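Local atomic coordinates of prolyl endopeptidase (Myxococcus xanthus, PDB entry 2BKL), a protein that probably cleaves oligopeptides after proline, and far less readily after alanine, as a serine peptidase of the S9A family. Residues 666-669 and 670-673; 570-573 and 574-577; 305-308 and 309-312. One frame throughout, in Å; residues are numbered along the deposited sequence.

Interaction 1 of 3, residues 666-669 and 670-673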
ATOM      1  N   ASP A 666      17.815   9.607   9.325  1.00  8.22           N
ATOM      2  CA  ASP A 666      17.276  10.954   9.271  1.00  8.70           C
ATOM      3  C   ASP A 666      16.002  11.087  10.093  1.00  8.75           C
ATOM      4  O   ASP A 666      15.891  12.011  10.873  1.00 10.19           O
ATOM      5  CB  ASP A 666      17.076  11.389   7.822  1.00  9.04           C
ATOM      6  CG  ASP A 666      18.379  11.758   7.129  1.00 11.63           C
ATOM      7  OD1 ASP A 666      19.445  11.896   7.778  1.00 15.24           O
ATOM      8  OD2 ASP A 666      18.427  11.959   5.903  1.00 12.76           O
ATOM      9  N   LEU A 667      15.055  10.179   9.919  1.00  6.96           N
ATOM     10  CA  LEU A 667      13.790  10.203  10.631  1.00  7.48           C
ATOM     11  C   LEU A 667      13.999  10.150  12.113  1.00  8.52           C
ATOM     12  O   LEU A 667      13.504  11.009  12.836  1.00  8.56           O
ATOM     13  CB  LEU A 667      12.922   9.016  10.178  1.00 11.18           C
ATOM     14  CG  LEU A 667      11.442   9.028  10.587  1.00 12.36           C
ATOM     15  CD1 LEU A 667      10.634   8.075   9.657  1.00 15.48           C
ATOM     16  CD2 LEU A 667      11.222   8.669  12.016  1.00 15.46           C
ATOM     17  N   TYR A 668      14.754   9.164  12.590  1.00 10.20           N
ATOM     18  CA  TYR A 668      14.849   8.947  14.030  1.00 11.08           C
ATOM     19  C   TYR A 668      15.765   9.975  14.685  1.00 12.03           C
ATOM     20  O   TYR A 668      15.498  10.387  15.820  1.00 11.47           O
ATOM     21  CB  TYR A 668      15.162   7.464  14.397  1.00 10.69           C
ATOM     22  CG  TYR A 668      13.920   6.597  14.181  1.00 11.51           C
ATOM     23  CD1 TYR A 668      12.898   6.605  15.111  1.00 12.83           C
ATOM     24  CD2 TYR A 668      13.772   5.788  13.054  1.00 13.63           C
ATOM     25  CE1 TYR A 668      11.733   5.850  14.923  1.00 14.44           C
ATOM     26  CE2 TYR A 668      12.610   5.002  12.864  1.00 13.43           C
ATOM     27  CZ  TYR A 668      11.594   5.050  13.818  1.00 14.66           C
ATOM     28  OH  TYR A 668      10.412   4.328  13.672  1.00 15.64           O
ATOM     29  N   SER A 669      16.790  10.467  13.982  1.00 10.89           N
ATOM     30  CA  SER A 669      17.591  11.553  14.531  1.00 13.37           C
ATOM     31  C   SER A 669      16.796  12.881  14.629  1.00 10.58           C
ATOM     32  O   SER A 669      16.947  13.593  15.610  1.00 11.19           O
ATOM     33  CB  SER A 669      18.947  11.674  13.829  1.00 13.03           C
ATOM     34  OG  SER A 669      18.853  12.216  12.527  1.00 11.74           O
ATOM     35  N   PHE A 670      15.906  13.169  13.675  1.00  9.04           N
ATOM     36  CA  PHE A 670      14.952  14.275  13.764  1.00  7.27           C
ATOM     37  C   PHE A 670      14.110  14.135  15.032  1.00  7.60           C
ATOM     38  O   PHE A 670      13.967  15.067  15.812  1.00  8.34           O
ATOM     39  CB  PHE A 670      14.066  14.294  12.502  1.00  7.81           C
ATOM     40  CG  PHE A 670      12.833  15.158  12.610  1.00  6.69           C
ATOM     41  CD1 PHE A 670      12.903  16.552  12.487  1.00  8.50           C
ATOM     42  CD2 PHE A 670      11.595  14.582  12.795  1.00  8.51           C
ATOM     43  CE1 PHE A 670      11.748  17.346  12.560  1.00  8.00           C
ATOM     44  CE2 PHE A 670      10.471  15.337  12.873  1.00  7.51           C
ATOM     45  CZ  PHE A 670      10.541  16.734  12.759  1.00  6.67           C
ATOM     46  N   LEU A 671      13.561  12.949  15.243  1.00  7.61           N
ATOM     47  CA  LEU A 671      12.723  12.715  16.408  1.00  7.65           C
ATOM     48  C   LEU A 671      13.499  12.895  17.708  1.00  8.34           C
ATOM     49  O   LEU A 671      12.986  13.519  18.663  1.00  9.18           O
ATOM     50  CB  LEU A 671      12.048  11.336  16.346  1.00  9.14           C
ATOM     51  CG  LEU A 671      11.003  11.176  15.231  1.00  9.61           C
ATOM     52  CD1 LEU A 671      10.387   9.795  15.289  1.00 11.25           C
ATOM     53  CD2 LEU A 671       9.911  12.244  15.327  1.00  8.79           C
ATOM     54  N   PHE A 672      14.708  12.331  17.764  1.00  8.45           N
ATOM     55  CA  PHE A 672      15.512  12.418  18.980  1.00  9.90           C
ATOM     56  C   PHE A 672      15.777  13.873  19.287  1.00 11.27           C
ATOM     57  O   PHE A 672      15.785  14.259  20.444  1.00 11.76           O
ATOM     58  CB  PHE A 672      16.858  11.701  18.805  1.00 11.45           C
ATOM     59  CG  PHE A 672      16.795  10.212  18.852  1.00 12.06           C
ATOM     60  CD1 PHE A 672      15.711   9.538  19.397  1.00 13.83           C
ATOM     61  CD2 PHE A 672      17.865   9.472  18.394  1.00 14.58           C
ATOM     62  CE1 PHE A 672      15.701   8.138  19.449  1.00 15.12           C
ATOM     63  CE2 PHE A 672      17.843   8.085  18.430  1.00 16.09           C
ATOM     64  CZ  PHE A 672      16.757   7.430  18.972  1.00 15.27           C
ATOM     65  N   GLN A 673      16.031  14.688  18.261  1.00  9.91           N
ATOM     66  CA  GLN A 673      16.282  16.120  18.458  1.00 11.18           C
ATOM     67  C   GLN A 673      15.049  16.827  18.980  1.00 10.62           C
ATOM     68  O   GLN A 673      15.073  17.481  20.027  1.00 13.45           O
ATOM     69  CB  GLN A 673      16.741  16.779  17.155  1.00 13.27           C
ATOM     70  CG  GLN A 673      16.878  18.296  17.228  1.00 17.62           C
ATOM     71  CD  GLN A 673      18.000  18.764  18.113  1.00 19.45           C
ATOM     72  OE1 GLN A 673      17.862  19.795  18.794  1.00 22.26           O
ATOM     73  NE2 GLN A 673      19.114  18.046  18.111  1.00 19.76           N
TER
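The ring of Phe672 lies against the backbone of Tyr668: the carbonyl oxygen Tyr668 O sits over one face, displaced toward the rim, and comes within 3.3 Å of Phe672 CG. That same oxygen accepts the N-H of Phe672 at 2.9 Å from Phe672 N to Tyr668 O, so one carbonyl both bonds to the residue's backbone and presses on its ring. On the Tyr668 ring, the methyl Leu667 CD2 stands 3.8 Å above the plane, over the centre, while Leu671 CD1 approaches obliquely, 4.1 Å from Tyr668 CD1. The Phe670 ring meets the contact at its edge, where Leu667 O lies near the ring plane.

Leu667 and Leu671, one helical turn apart, run side by side in the same direction, with CD2 of Leu667 and CD1 of Leu671 3.6 Å apart. Leu667 has CG anti to N (chi1 -167°), a turn that brings CD2 both over the Tyr668 ring and onto Leu671, although its CB starts out away from residues 670-673. All four possible i to i+4 backbone bonds between 666-669 and 670-673 are made, the N-H groups pointing within about 25° of straight at their acceptors, which is the evidence for an uninterrupted alpha-helix. Ser669 OG turns back on the same helix and bonds to Val665 O.

This is the last helix, 657-674, of an alpha/beta-hydrolase domain. Asp666 forms salt bridges with Arg56 and Arg644, and Ser669 OG also bonds to Arg56. Leu667, Phe670 and Leu671 pack on strands 552-556 and 607-613 through Val554, Ala607, Leu609 and Met611, whereas Tyr668 and Phe672 meet Leu59 of helix 56-67, so that the helix is wedged between the sheet and an N-terminal helix.

Interaction 2 of 3, residues 570-573 and 574-577; sequences SGRT and WIPE. With ZAH (N-[(benzyloxy)carbonyl]-L-alanyl-L-proline), chain C.
Trp574 leans its indole over the turn 570-573. Its CB lies 3.8 Å from Gly571 O when measured from Trp574 CB, and that carbonyl also accepts the N-H of Trp574. CG is anti to the carbonyl carbon (chi1 -48°), which lays the ring back across the preceding residues. There Trp574 CD1 is 3.5 Å from Thr573 OG1, a hydroxyl standing over the rim of one face. Over the centre of that face sits Ser570 O, 3.8 Å above the plane. The hydroxyl is turned to this oxygen, donating from Thr573 OG1 to Ser570 O at 2.7 Å in the carbonyl plane, and Thr573 N gives the same oxygen a second bond.

Round the six-membered ring, Trp574 CE3 comes 3.6 Å from Gly571 CA, and Trp574 CZ2 lies 3.9 Å from Ser570 CB. The opposite face receives the proline ring of the bound Z-Ala-Pro, with ZAH C5 over its centre, as in the S1 subsite of prolyl oligopeptidases, where a tryptophan faces the substrate proline. At the indole's edge Trp574 NE1 donates in plane to the carbamate oxygen ZAH O16, at 2.9 Å and an N-H...O angle of 163°. With the indole cut back to an alanine, the ligand proline is likely to lose its flat wall and O16 this donor.

Further along the backbone, Ile575 N bonds to Arg572 O as helix 575-578 begins. Ile575 CD1 runs alongside the Arg572 chain to 3.8 Å from Arg572 NH1, while the guanidinium is held by salt bridges to Asp196 and Glu582.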
ATOM      1  N   SER A 570      -2.109  10.609 -10.497  1.00  7.44           N
ATOM      2  CA  SER A 570      -3.184   9.631 -10.428  1.00  9.15           C
ATOM      3  C   SER A 570      -4.421  10.103  -9.643  1.00  8.00           C
ATOM      4  O   SER A 570      -5.285   9.309  -9.289  1.00  8.51           O
ATOM      5  CB  SER A 570      -2.635   8.325  -9.788  1.00  9.70           C
ATOM      6  OG  SER A 570      -1.601   7.808 -10.608  1.00 13.54           O
ATOM      7  N   GLY A 571      -4.505  11.392  -9.340  1.00  6.48           N
ATOM      8  CA  GLY A 571      -5.529  11.895  -8.459  1.00  6.22           C
ATOM      9  C   GLY A 571      -6.962  11.548  -8.770  1.00  6.30           C
ATOM     10  O   GLY A 571      -7.745  11.324  -7.869  1.00  6.62           O
ATOM     11  N   ARG A 572      -7.364  11.516 -10.044  1.00  4.81           N
ATOM     12  CA  ARG A 572      -8.760  11.236 -10.354  1.00  4.67           C
ATOM     13  C   ARG A 572      -9.179   9.840  -9.909  1.00  5.12           C
ATOM     14  O   ARG A 572     -10.352   9.607  -9.614  1.00  5.92           O
ATOM     15  CB  ARG A 572      -9.058  11.484 -11.834  1.00  5.20           C
ATOM     16  CG  ARG A 572      -8.939  12.950 -12.189  1.00  7.56           C
ATOM     17  CD  ARG A 572      -9.452  13.275 -13.563  1.00  6.58           C
ATOM     18  NE  ARG A 572      -9.411  14.721 -13.788  1.00  9.13           N
ATOM     19  CZ  ARG A 572     -10.314  15.589 -13.323  1.00  6.98           C
ATOM     20  NH1 ARG A 572     -11.349  15.202 -12.610  1.00  8.77           N
ATOM     21  NH2 ARG A 572     -10.125  16.876 -13.541  1.00 11.67           N
ATOM     22  N   THR A 573      -8.230   8.927  -9.785  1.00  4.87           N
ATOM     23  CA  THR A 573      -8.572   7.589  -9.337  1.00  4.67           C
ATOM     24  C   THR A 573      -9.008   7.541  -7.885  1.00  4.61           C
ATOM     25  O   THR A 573      -9.570   6.525  -7.471  1.00  6.08           O
ATOM     26  CB  THR A 573      -7.420   6.563  -9.551  1.00  5.15           C
ATOM     27  OG1 THR A 573      -6.304   6.842  -8.704  1.00  7.09           O
ATOM     28  CG2 THR A 573      -6.918   6.543 -11.013  1.00  6.59           C
ATOM     29  N   TRP A 574      -8.720   8.605  -7.121  1.00  3.71           N
ATOM     30  CA  TRP A 574      -9.143   8.666  -5.711  1.00  5.23           C
ATOM     31  C   TRP A 574     -10.403   9.477  -5.504  1.00  5.75           C
ATOM     32  O   TRP A 574     -10.877   9.572  -4.373  1.00  5.68           O
ATOM     33  CB  TRP A 574      -8.012   9.171  -4.809  1.00  5.68           C
ATOM     34  CG  TRP A 574      -6.754   8.429  -5.119  1.00  4.59           C
ATOM     35  CD1 TRP A 574      -6.621   7.095  -5.268  1.00  5.97           C
ATOM     36  CD2 TRP A 574      -5.470   8.998  -5.332  1.00  5.00           C
ATOM     37  NE1 TRP A 574      -5.326   6.775  -5.608  1.00  5.89           N
ATOM     38  CE2 TRP A 574      -4.602   7.936  -5.652  1.00  5.04           C
ATOM     39  CE3 TRP A 574      -4.964  10.306  -5.303  1.00  6.24           C
ATOM     40  CZ2 TRP A 574      -3.265   8.135  -5.975  1.00  8.15           C
ATOM     41  CZ3 TRP A 574      -3.604  10.498  -5.642  1.00  6.33           C
ATOM     42  CH2 TRP A 574      -2.793   9.408  -5.959  1.00  6.94           C
ATOM     43  N   ILE A 575     -11.004  10.004  -6.565  1.00  5.56           N
ATOM     44  CA  ILE A 575     -12.259  10.713  -6.409  1.00  4.73           C
ATOM     45  C   ILE A 575     -13.373   9.875  -5.741  1.00  4.10           C
ATOM     46  O   ILE A 575     -14.118  10.398  -4.926  1.00  6.45           O
ATOM     47  CB  ILE A 575     -12.692  11.326  -7.759  1.00  5.75           C
ATOM     48  CG1 ILE A 575     -11.781  12.538  -8.081  1.00  5.55           C
ATOM     49  CG2 ILE A 575     -14.178  11.741  -7.768  1.00  6.63           C
ATOM     50  CD1 ILE A 575     -11.953  13.130  -9.493  1.00  5.88           C
ATOM     51  N   PRO A 576     -13.472   8.574  -6.028  1.00  5.89           N
ATOM     52  CA  PRO A 576     -14.478   7.769  -5.322  1.00  5.79           C
ATOM     53  C   PRO A 576     -14.302   7.684  -3.814  1.00  6.70           C
ATOM     54  O   PRO A 576     -15.258   7.319  -3.097  1.00  9.53           O
ATOM     55  CB  PRO A 576     -14.339   6.386  -5.970  1.00  6.72           C
ATOM     56  CG  PRO A 576     -13.821   6.695  -7.358  1.00  7.20           C
ATOM     57  CD  PRO A 576     -12.802   7.800  -7.094  1.00  6.93           C
ATOM     58  N   GLU A 577     -13.094   7.972  -3.325  1.00  6.12           N
ATOM     59  CA  GLU A 577     -12.770   7.961  -1.898  1.00  5.38           C
ATOM     60  C   GLU A 577     -12.908   9.336  -1.232  1.00  6.27           C
ATOM     61  O   GLU A 577     -13.448   9.456  -0.132  1.00  6.17           O
ATOM     62  CB  GLU A 577     -11.348   7.421  -1.663  1.00  6.17           C
ATOM     63  CG  GLU A 577     -10.983   7.171  -0.209  1.00  6.92           C
ATOM     64  CD  GLU A 577     -11.546   5.897   0.408  1.00  9.03           C
ATOM     65  OE1 GLU A 577     -12.185   5.084  -0.286  1.00  9.33           O
ATOM     66  OE2 GLU A 577     -11.307   5.713   1.618  1.00  8.11           O
TER
HETATM   67  C1  ZAH C1533      -1.345   6.772  -0.992  1.00 16.72           C
HETATM   68  O2  ZAH C1533      -2.235   6.636   0.092  1.00 12.44           O
HETATM   69  C3  ZAH C1533      -2.066   6.994  -2.343  1.00 12.82           C
HETATM   70  C4  ZAH C1533      -2.866   8.300  -2.354  1.00 11.77           C
HETATM   71  C5  ZAH C1533      -4.277   7.948  -1.902  1.00  9.40           C
HETATM   72  C6  ZAH C1533      -4.483   6.488  -2.210  1.00  9.32           C
HETATM   73  N7  ZAH C1533      -3.159   6.034  -2.613  1.00 10.44           N
HETATM   74  C8  ZAH C1533      -2.933   4.810  -3.087  1.00 11.61           C
HETATM   75  O9  ZAH C1533      -1.709   4.522  -3.491  1.00 12.23           O
HETATM   76  C10 ZAH C1533      -4.087   3.851  -3.450  1.00  9.52           C
HETATM   77  C11 ZAH C1533      -4.416   3.158  -2.127  1.00 10.36           C
HETATM   78  N14 ZAH C1533      -3.682   2.853  -4.408  1.00 12.44           N
HETATM   79  C15 ZAH C1533      -3.518   3.149  -5.675  1.00 13.25           C
HETATM   80  O16 ZAH C1533      -3.799   4.337  -6.143  1.00 10.27           O
HETATM   81  O17 ZAH C1533      -3.054   2.117  -6.555  1.00 17.86           O
HETATM   82  C18 ZAH C1533      -2.747   2.574  -7.897  1.00 22.51           C
HETATM   83  C19 ZAH C1533      -1.988   1.515  -8.703  1.00 25.48           C
HETATM   84  C20 ZAH C1533      -2.631   0.314  -9.032  1.00 27.08           C
HETATM   85  C21 ZAH C1533      -1.947  -0.663  -9.755  1.00 27.90           C
HETATM   86  C22 ZAH C1533      -0.633  -0.428 -10.169  1.00 28.90           C
HETATM   87  C23 ZAH C1533       0.005   0.778  -9.865  1.00 27.53           C
HETATM   88  C24 ZAH C1533      -0.675   1.748  -9.128  1.00 28.07           C

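Interaction 3 of 3, residues 305-308 and 309-312; sequences PARA and SWKE
Arg307 and Trp310 cross at about a right angle, yet their flat ends are almost parallel, the guanidinium and indole planes being 12° apart. The closest touch comes from the methylene: Arg307 CD lies 3.5 Å from the centroid of the six-membered ring of Trp310 and 15° off the ring normal, a CH-pi contact over the face. A bend at chi2 of Arg307 (60°) folds the chain over the indole.

The ring is also held at its edge. Trp310 NE1 donates to Pro305 O at 2.9 Å, with the oxygen near the ring plane but the donor well above the carbonyl's plane. Two i to i+3 backbone bonds, Ser309 N to Ala306 O at 2.9 Å and Trp310 N to Arg307 O at 3.1 Å, make the 3-10 turn that brings Arg307 and Trp310 together. A water links the two residues a second time, accepting from Arg307 NH1 and donating to the backbone oxygen Trp310 O, while Arg307 NH2 forms a salt bridge with Glu290.

Trp310 also meets Phe298 edge to face, tying the turn to strand 296-300; the turn ends the connection between that strand and 311-314, the last two strands of a four-stranded antiparallel blade of the beta-propeller.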
ATOM      1  N   PRO A 305     -26.319 -17.836 -14.242  1.00 10.24           N
ATOM      2  CA  PRO A 305     -25.585 -16.829 -13.468  1.00 11.66           C
ATOM      3  C   PRO A 305     -26.397 -15.643 -12.926  1.00 12.25           C
ATOM      4  O   PRO A 305     -25.818 -14.742 -12.301  1.00 12.76           O
ATOM      5  CB  PRO A 305     -24.555 -16.356 -14.479  1.00 12.20           C
ATOM      6  CG  PRO A 305     -25.326 -16.365 -15.788  1.00 13.43           C
ATOM      7  CD  PRO A 305     -26.225 -17.583 -15.689  1.00 11.81           C
ATOM      8  N   ALA A 306     -27.706 -15.608 -13.129  1.00 12.21           N
ATOM      9  CA  ALA A 306     -28.496 -14.491 -12.626  1.00 13.51           C
ATOM     10  C   ALA A 306     -28.435 -14.475 -11.108  1.00 12.22           C
ATOM     11  O   ALA A 306     -28.342 -15.517 -10.482  1.00 10.81           O
ATOM     12  CB  ALA A 306     -29.932 -14.605 -13.081  1.00 15.43           C
ATOM     13  N   ARG A 307     -28.502 -13.285 -10.528  1.00 12.69           N
ATOM     14  CA  ARG A 307     -28.376 -13.111  -9.084  1.00 12.45           C
ATOM     15  C   ARG A 307     -29.287 -14.015  -8.253  1.00 13.73           C
ATOM     16  O   ARG A 307     -28.873 -14.550  -7.233  1.00 12.56           O
ATOM     17  CB  ARG A 307     -28.609 -11.638  -8.725  1.00 12.33           C
ATOM     18  CG  ARG A 307     -28.501 -11.303  -7.253  1.00 12.08           C
ATOM     19  CD  ARG A 307     -27.145 -11.611  -6.643  1.00 12.84           C
ATOM     20  NE  ARG A 307     -27.157 -11.344  -5.210  1.00 13.46           N
ATOM     21  CZ  ARG A 307     -27.617 -12.176  -4.282  1.00 13.58           C
ATOM     22  NH1 ARG A 307     -28.090 -13.380  -4.597  1.00 13.41           N
ATOM     23  NH2 ARG A 307     -27.592 -11.811  -3.006  1.00 15.53           N
ATOM     24  N   ALA A 308     -30.525 -14.200  -8.711  1.00 14.29           N
ATOM     25  CA  ALA A 308     -31.492 -14.991  -7.989  1.00 14.47           C
ATOM     26  C   ALA A 308     -31.065 -16.443  -7.846  1.00 13.36           C
ATOM     27  O   ALA A 308     -31.556 -17.133  -6.961  1.00 14.86           O
ATOM     28  CB  ALA A 308     -32.856 -14.921  -8.684  1.00 15.53           C
ATOM     29  N   SER A 309     -30.191 -16.903  -8.732  1.00 13.39           N
ATOM     30  CA  SER A 309     -29.730 -18.284  -8.726  1.00 12.39           C
ATOM     31  C   SER A 309     -28.441 -18.487  -7.913  1.00 12.18           C
ATOM     32  O   SER A 309     -27.979 -19.617  -7.830  1.00 13.47           O
ATOM     33  CB  SER A 309     -29.483 -18.758 -10.154  1.00 13.44           C
ATOM     34  OG  SER A 309     -30.685 -18.712 -10.898  1.00 17.66           O
ATOM     35  N   TRP A 310     -27.867 -17.429  -7.350  1.00 10.35           N
ATOM     36  CA  TRP A 310     -26.634 -17.597  -6.573  1.00 10.19           C
ATOM     37  C   TRP A 310     -26.953 -18.311  -5.269  1.00 11.10           C
ATOM     38  O   TRP A 310     -28.009 -18.088  -4.698  1.00 13.27           O
ATOM     39  CB  TRP A 310     -26.023 -16.246  -6.227  1.00  8.77           C
ATOM     40  CG  TRP A 310     -25.550 -15.413  -7.395  1.00  9.85           C
ATOM     41  CD1 TRP A 310     -25.731 -15.651  -8.721  1.00  8.32           C
ATOM     42  CD2 TRP A 310     -24.786 -14.216  -7.308  1.00  8.89           C
ATOM     43  NE1 TRP A 310     -25.144 -14.665  -9.470  1.00  9.24           N
ATOM     44  CE2 TRP A 310     -24.551 -13.766  -8.622  1.00 10.32           C
ATOM     45  CE3 TRP A 310     -24.269 -13.460  -6.239  1.00  9.86           C
ATOM     46  CZ2 TRP A 310     -23.853 -12.603  -8.894  1.00 11.40           C
ATOM     47  CZ3 TRP A 310     -23.586 -12.335  -6.510  1.00  9.56           C
ATOM     48  CH2 TRP A 310     -23.350 -11.913  -7.819  1.00 10.73           C
ATOM     49  N   LYS A 311     -26.030 -19.152  -4.803  1.00 10.80           N
ATOM     50  CA  LYS A 311     -26.197 -19.900  -3.559  1.00 11.24           C
ATOM     51  C   LYS A 311     -25.174 -19.435  -2.530  1.00 10.71           C
ATOM     52  O   LYS A 311     -23.978 -19.515  -2.756  1.00  8.96           O
ATOM     53  CB  LYS A 311     -26.142 -21.412  -3.778  1.00 15.69           C
ATOM     54  CG  LYS A 311     -24.897 -22.012  -4.348  1.00 22.67           C
ATOM     55  CD  LYS A 311     -25.114 -23.487  -4.778  1.00 24.85           C
ATOM     56  CE  LYS A 311     -24.525 -24.494  -3.779  1.00 27.49           C
ATOM     57  NZ  LYS A 311     -25.057 -25.866  -4.073  1.00 27.81           N
ATOM     58  N   GLU A 312     -25.647 -18.886  -1.425  1.00  9.05           N
ATOM     59  CA  GLU A 312     -24.751 -18.537  -0.349  1.00 10.65           C
ATOM     60  C   GLU A 312     -24.125 -19.807   0.226  1.00 10.19           C
ATOM     61  O   GLU A 312     -24.831 -20.698   0.683  1.00 10.86           O
ATOM     62  CB  GLU A 312     -25.502 -17.784   0.730  1.00 10.38           C
ATOM     63  CG  GLU A 312     -24.635 -17.266   1.860  1.00 13.12           C
ATOM     64  CD  GLU A 312     -25.439 -16.556   2.915  1.00 13.51           C
ATOM     65  OE1 GLU A 312     -26.314 -17.216   3.538  1.00 18.76           O
ATOM     66  OE2 GLU A 312     -25.218 -15.353   3.133  1.00 15.56           O
TER
HETATM   67  O   HOH W   1     -29.048 -15.980  -3.587  1.00 31.30           O

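All three contacts are local, but their settings differ. Interaction 1 is core: mainly aliphatic and aromatic packing on a regular alpha-helix of the hydrolase domain, with i to i+4 bonds throughout. Interaction 2, partly buried in the same domain, replaces that regularity with an i to i+3 turn and turns one indole face to the ligand. Interaction 3 lies at the surface of the propeller, where i to i+3 bonds recur but an arginine chain covers one face of the tryptophan and a water joins its guanidinium to the tryptophan's backbone. Both tryptophans donate through NE1, one to the ligand and one to a backbone carbonyl. Interactions 1 and 3 are about 56 Å apart between centres; interaction 2 lies about 32 to 33 Å from each.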